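Local coordinates for GCN5-related N-acetyltransferase (Sphaerobacter thermophilus, PDB 3TT2), which probably transfers an acyl group, most likely acetyl from acetyl-CoA, to an acceptor, as GCN5-related N-acetyltransferases do, at residues A[12-22]-A[57-67]. Residues are numbered along the deposited sequence; the frame is centred on the assembly and turned at random.
Sequences RFIARAPVPAD and LGQEAVLVVAP
P67 lies over one face of the F13 ring: its CD sits 3.5 Å from the ring centroid and 11° off the ring normal, a CH-pi contact. The same ring reaches A66 CB from F13 CE2 at 3.7 Å, and V64 CG1 approaches its CD2 obliquely. F13 CG stands anti to its own carbonyl carbon (chi1 -70°), which carries the ring across to A66 and P67, just beyond strand 61-65. Replacing F13 by alanine would probably leave P67 without its aromatic platform and open a gap beside V64 and A66.

Further along, the R16 chain bends at chi3 (105°) and brings its guanidinium over L63, whose CD2 lies beneath one face, 3.5 Å from R16 NH2; V65 CG2 approaches obliquely. D22 OD2 receives R16 NH1 on its syn lone pair in a 2.9 Å salt bridge and V19 N from above the carboxylate plane, so two donors fix the acid beside L63. P18 CG then meets A61 CB at 3.4 Å, while L57 CB packs against P18 O.

Reciprocal N-H...O bonds at I14/V65 and R16/L63, four in all, define an antiparallel ladder. A15 and V64 share one face of the sheet, where A15 touches W103 of helix 100-115 and V64 meets F13, whereas R16, L63 and V65 share the other face. Strand 14-16 thus edges strand 61-65, which pairs in turn with strand 71-80, the antiparallel beginning of a GNAT fold.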
ATOM      1  N   ARG A  12      10.594  27.010  18.785  1.00152.59           N
ATOM      2  CA  ARG A  12      11.556  26.045  19.284  1.00149.92           C
ATOM      3  C   ARG A  12      11.689  24.833  18.367  1.00144.72           C
ATOM      4  O   ARG A  12      12.531  23.963  18.593  1.00148.26           O
ATOM      5  CB  ARG A  12      11.171  25.626  20.701  1.00153.71           C
ATOM      6  CG  ARG A  12      11.137  26.787  21.692  1.00160.01           C
ATOM      7  CD  ARG A  12      10.513  26.371  23.017  1.00164.42           C
ATOM      8  NE  ARG A  12      10.571  27.428  24.026  1.00174.60           N
ATOM      9  CZ  ARG A  12       9.609  28.322  24.237  1.00177.90           C
ATOM     10  NH1 ARG A  12       8.506  28.296  23.505  1.00174.56           N
ATOM     11  NH2 ARG A  12       9.749  29.246  25.181  1.00184.26           N
ATOM     12  N   PHE A  13      10.851  24.775  17.337  1.00138.89           N
ATOM     13  CA  PHE A  13      10.806  23.617  16.443  1.00132.30           C
ATOM     14  C   PHE A  13      11.527  23.801  15.102  1.00127.54           C
ATOM     15  O   PHE A  13      11.284  24.760  14.363  1.00122.21           O
ATOM     16  CB  PHE A  13       9.360  23.174  16.221  1.00126.92           C
ATOM     17  CG  PHE A  13       8.732  22.571  17.434  1.00129.40           C
ATOM     18  CD1 PHE A  13       8.196  23.375  18.424  1.00133.83           C
ATOM     19  CD2 PHE A  13       8.694  21.196  17.593  1.00127.47           C
ATOM     20  CE1 PHE A  13       7.625  22.822  19.545  1.00135.52           C
ATOM     21  CE2 PHE A  13       8.124  20.632  18.710  1.00129.51           C
ATOM     22  CZ  PHE A  13       7.590  21.447  19.690  1.00134.37           C
ATOM     23  N   ILE A  14      12.403  22.847  14.799  1.00125.33           N
ATOM     24  CA  ILE A  14      13.217  22.875  13.592  1.00119.83           C
ATOM     25  C   ILE A  14      12.766  21.781  12.642  1.00110.83           C
ATOM     26  O   ILE A  14      12.661  20.613  13.020  1.00108.22           O
ATOM     27  CB  ILE A  14      14.725  22.693  13.923  1.00125.84           C
ATOM     28  CG1 ILE A  14      15.433  24.054  14.039  1.00131.01           C
ATOM     29  CG2 ILE A  14      15.431  21.814  12.879  1.00119.97           C
ATOM     30  CD1 ILE A  14      14.934  24.963  15.161  1.00130.76           C
ATOM     31  N   ALA A  15      12.479  22.172  11.409  1.00105.25           N
ATOM     32  CA  ALA A  15      12.128  21.216  10.379  1.00 99.27           C
ATOM     33  C   ALA A  15      13.351  21.003   9.505  1.00 99.09           C
ATOM     34  O   ALA A  15      14.023  21.965   9.135  1.00105.01           O
ATOM     35  CB  ALA A  15      10.969  21.734   9.566  1.00 98.11           C
ATOM     36  N   ARG A  16      13.653  19.750   9.191  1.00 93.92           N
ATOM     37  CA  ARG A  16      14.874  19.431   8.466  1.00 92.51           C
ATOM     38  C   ARG A  16      14.722  18.097   7.748  1.00 92.25           C
ATOM     39  O   ARG A  16      13.870  17.288   8.121  1.00 91.79           O
ATOM     40  CB  ARG A  16      16.060  19.394   9.446  1.00 93.71           C
ATOM     41  CG  ARG A  16      16.758  18.052   9.546  1.00 90.72           C
ATOM     42  CD  ARG A  16      17.893  18.065  10.539  1.00102.05           C
ATOM     43  NE  ARG A  16      17.537  17.375  11.773  1.00108.62           N
ATOM     44  CZ  ARG A  16      17.662  16.064  11.951  1.00110.72           C
ATOM     45  NH1 ARG A  16      18.136  15.307  10.971  1.00108.25           N
ATOM     46  NH2 ARG A  16      17.314  15.506  13.106  1.00112.30           N
ATOM     47  N   ALA A  17      15.541  17.859   6.728  1.00 90.73           N
ATOM     48  CA  ALA A  17      15.503  16.582   6.022  1.00 89.31           C
ATOM     49  C   ALA A  17      15.982  15.461   6.932  1.00 97.25           C
ATOM     50  O   ALA A  17      16.953  15.623   7.657  1.00103.03           O
ATOM     51  CB  ALA A  17      16.351  16.639   4.780  1.00 87.93           C
ATOM     52  N   PRO A  18      15.300  14.312   6.903  1.00 96.38           N
ATOM     53  CA  PRO A  18      15.776  13.162   7.678  1.00100.41           C
ATOM     54  C   PRO A  18      17.075  12.523   7.156  1.00105.56           C
ATOM     55  O   PRO A  18      17.321  12.454   5.946  1.00106.32           O
ATOM     56  CB  PRO A  18      14.616  12.168   7.563  1.00 90.54           C
ATOM     57  CG  PRO A  18      13.938  12.539   6.336  1.00 84.15           C
ATOM     58  CD  PRO A  18      14.003  14.034   6.272  1.00 89.29           C
ATOM     59  N   VAL A  19      17.882  12.048   8.102  1.00104.75           N
ATOM     60  CA  VAL A  19      19.148  11.369   7.852  1.00107.57           C
ATOM     61  C   VAL A  19      18.948   9.950   8.390  1.00107.49           C
ATOM     62  O   VAL A  19      18.215   9.770   9.356  1.00105.69           O
ATOM     63  CB  VAL A  19      20.280  12.097   8.633  1.00127.09           C
ATOM     64  CG1 VAL A  19      21.639  11.396   8.509  1.00129.46           C
ATOM     65  CG2 VAL A  19      20.377  13.551   8.188  1.00125.09           C
ATOM     66  N   PRO A  20      19.579   8.934   7.767  1.00107.59           N
ATOM     67  CA  PRO A  20      19.364   7.539   8.190  1.00109.35           C
ATOM     68  C   PRO A  20      19.540   7.272   9.693  1.00118.05           C
ATOM     69  O   PRO A  20      18.939   6.330  10.218  1.00119.06           O
ATOM     70  CB  PRO A  20      20.394   6.750   7.364  1.00110.96           C
ATOM     71  CG  PRO A  20      21.248   7.796   6.670  1.00113.70           C
ATOM     72  CD  PRO A  20      20.378   8.996   6.535  1.00107.28           C
ATOM     73  N   ALA A  21      20.343   8.091  10.369  1.00121.41           N
ATOM     74  CA  ALA A  21      20.512   7.980  11.816  1.00126.45           C
ATOM     75  C   ALA A  21      19.249   8.372  12.598  1.00117.82           C
ATOM     76  O   ALA A  21      19.163   8.154  13.812  1.00124.19           O
ATOM     77  CB  ALA A  21      21.706   8.807  12.274  1.00134.93           C
ATOM     78  N   ASP A  22      18.280   8.954  11.901  1.00106.77           N
ATOM     79  CA  ASP A  22      17.000   9.303  12.509  1.00110.94           C
ATOM     80  C   ASP A  22      16.033   8.123  12.484  1.00111.05           C
ATOM     81  O   ASP A  22      14.977   8.169  13.113  1.00111.38           O
ATOM     82  CB  ASP A  22      16.353  10.494  11.789  1.00111.67           C
ATOM     83  CG  ASP A  22      17.120  11.795  11.978  1.00114.02           C
ATOM     84  OD1 ASP A  22      17.747  11.974  13.047  1.00115.39           O
ATOM     85  OD2 ASP A  22      17.082  12.639  11.050  1.00108.92           O
ATOM     86  N   LEU A  57      15.884  11.070   0.546  1.00 93.92           N
ATOM     87  CA  LEU A  57      15.659  11.547   1.898  1.00 92.34           C
ATOM     88  C   LEU A  57      15.680  13.064   1.941  1.00 95.98           C
ATOM     89  O   LEU A  57      14.886  13.680   2.657  1.00 94.33           O
ATOM     90  CB  LEU A  57      16.704  10.973   2.843  1.00 92.77           C
ATOM     91  CG  LEU A  57      16.544   9.490   3.161  1.00 85.56           C
ATOM     92  CD1 LEU A  57      17.833   8.941   3.792  1.00 87.20           C
ATOM     93  CD2 LEU A  57      15.356   9.306   4.082  1.00 75.67           C
ATOM     94  N   GLY A  58      16.571  13.660   1.155  1.00101.68           N
ATOM     95  CA  GLY A  58      16.745  15.099   1.180  1.00102.72           C
ATOM     96  C   GLY A  58      15.489  15.807   0.725  1.00101.91           C
ATOM     97  O   GLY A  58      14.979  16.692   1.412  1.00100.22           O
ATOM     98  N   GLN A  59      15.025  15.440  -0.465  1.00 96.74           N
ATOM     99  CA  GLN A  59      13.836  16.028  -1.076  1.00 88.34           C
ATOM    100  C   GLN A  59      12.441  15.474  -0.724  1.00 80.10           C
ATOM    101  O   GLN A  59      11.469  16.220  -0.707  1.00 80.70           O
ATOM    102  CB  GLN A  59      14.032  16.116  -2.595  1.00 88.08           C
ATOM    103  CG  GLN A  59      15.375  16.758  -3.027  1.00 76.66           C
ATOM    104  CD  GLN A  59      15.702  18.082  -2.320  1.00 79.63           C
ATOM    105  OE1 GLN A  59      14.823  18.768  -1.790  1.00 76.49           O
ATOM    106  NE2 GLN A  59      16.987  18.436  -2.312  1.00 84.89           N
ATOM    107  N   GLU A  60      12.343  14.168  -0.487  1.00 78.95           N
ATOM    108  CA  GLU A  60      11.043  13.501  -0.282  1.00 69.54           C
ATOM    109  C   GLU A  60      10.521  13.247   1.157  1.00 75.29           C
ATOM    110  O   GLU A  60       9.491  12.599   1.335  1.00 71.95           O
ATOM    111  CB  GLU A  60      10.955  12.246  -1.141  1.00 67.20           C
ATOM    112  CG  GLU A  60      10.926  12.613  -2.602  1.00 75.64           C
ATOM    113  CD  GLU A  60      11.324  11.487  -3.537  1.00 90.45           C
ATOM    114  OE1 GLU A  60      11.167  10.299  -3.180  1.00 94.63           O
ATOM    115  OE2 GLU A  60      11.803  11.803  -4.648  1.00 97.15           O
ATOM    116  N   ALA A  61      11.225  13.725   2.178  1.00 78.98           N
ATOM    117  CA  ALA A  61      10.751  13.534   3.547  1.00 78.01           C
ATOM    118  C   ALA A  61      11.076  14.739   4.408  1.00 75.89           C
ATOM    119  O   ALA A  61      11.989  15.509   4.092  1.00 79.13           O
ATOM    120  CB  ALA A  61      11.340  12.279   4.143  1.00 59.84           C
ATOM    121  N   VAL A  62      10.317  14.913   5.486  1.00 65.41           N
ATOM    122  CA  VAL A  62      10.591  16.001   6.421  1.00 68.06           C
ATOM    123  C   VAL A  62      10.535  15.509   7.864  1.00 75.60           C
ATOM    124  O   VAL A  62       9.759  14.614   8.187  1.00 77.52           O
ATOM    125  CB  VAL A  62       9.620  17.195   6.218  1.00 78.60           C
ATOM    126  CG1 VAL A  62       8.231  16.852   6.706  1.00 81.26           C
ATOM    127  CG2 VAL A  62      10.129  18.445   6.929  1.00 81.58           C
ATOM    128  N   LEU A  63      11.376  16.084   8.723  1.00 79.83           N
ATOM    129  CA  LEU A  63      11.378  15.758  10.150  1.00 80.82           C
ATOM    130  C   LEU A  63      11.270  17.021  10.999  1.00 84.43           C
ATOM    131  O   LEU A  63      12.108  17.911  10.895  1.00 91.88           O
ATOM    132  CB  LEU A  63      12.651  15.002  10.510  1.00 77.02           C
ATOM    133  CG  LEU A  63      12.951  14.812  11.994  1.00 81.92           C
ATOM    134  CD1 LEU A  63      11.822  14.043  12.615  1.00 80.96           C
ATOM    135  CD2 LEU A  63      14.263  14.071  12.169  1.00 85.21           C
ATOM    136  N   VAL A  64      10.236  17.110  11.831  1.00 83.47           N
ATOM    137  CA  VAL A  64      10.129  18.233  12.756  1.00 88.85           C
ATOM    138  C   VAL A  64      10.808  17.830  14.057  1.00 91.08           C
ATOM    139  O   VAL A  64      10.367  16.913  14.740  1.00 91.11           O
ATOM    140  CB  VAL A  64       8.656  18.649  13.027  1.00 87.74           C
ATOM    141  CG1 VAL A  64       8.591  19.765  14.049  1.00 92.42           C
ATOM    142  CG2 VAL A  64       7.982  19.098  11.756  1.00 84.19           C
ATOM    143  N   VAL A  65      11.895  18.506  14.391  1.00 96.19           N
ATOM    144  CA  VAL A  65      12.619  18.154  15.597  1.00100.83           C
ATOM    145  C   VAL A  65      12.140  19.024  16.739  1.00108.28           C
ATOM    146  O   VAL A  65      12.027  20.246  16.607  1.00113.07           O
ATOM    147  CB  VAL A  65      14.141  18.247  15.414  1.00101.46           C
ATOM    148  CG1 VAL A  65      14.860  18.114  16.763  1.00112.60           C
ATOM    149  CG2 VAL A  65      14.601  17.168  14.461  1.00 96.19           C
ATOM    150  N   ALA A  66      11.816  18.381  17.853  1.00111.82           N
ATOM    151  CA  ALA A  66      11.360  19.098  19.027  1.00118.29           C
ATOM    152  C   ALA A  66      12.564  19.678  19.779  1.00126.43           C
ATOM    153  O   ALA A  66      13.694  19.207  19.606  1.00120.89           O
ATOM    154  CB  ALA A  66      10.535  18.171  19.919  1.00119.94           C
ATOM    155  N   PRO A  67      12.324  20.716  20.597  1.00134.49           N
ATOM    156  CA  PRO A  67      13.327  21.368  21.446  1.00140.22           C
ATOM    157  C   PRO A  67      14.171  20.385  22.267  1.00147.27           C
ATOM    158  O   PRO A  67      15.344  20.662  22.512  1.00146.56           O
ATOM    159  CB  PRO A  67      12.475  22.211  22.397  1.00141.53           C
ATOM    160  CG  PRO A  67      11.121  22.327  21.759  1.00136.88           C
ATOM    161  CD  PRO A  67      11.106  21.534  20.490  1.00133.24           C
TER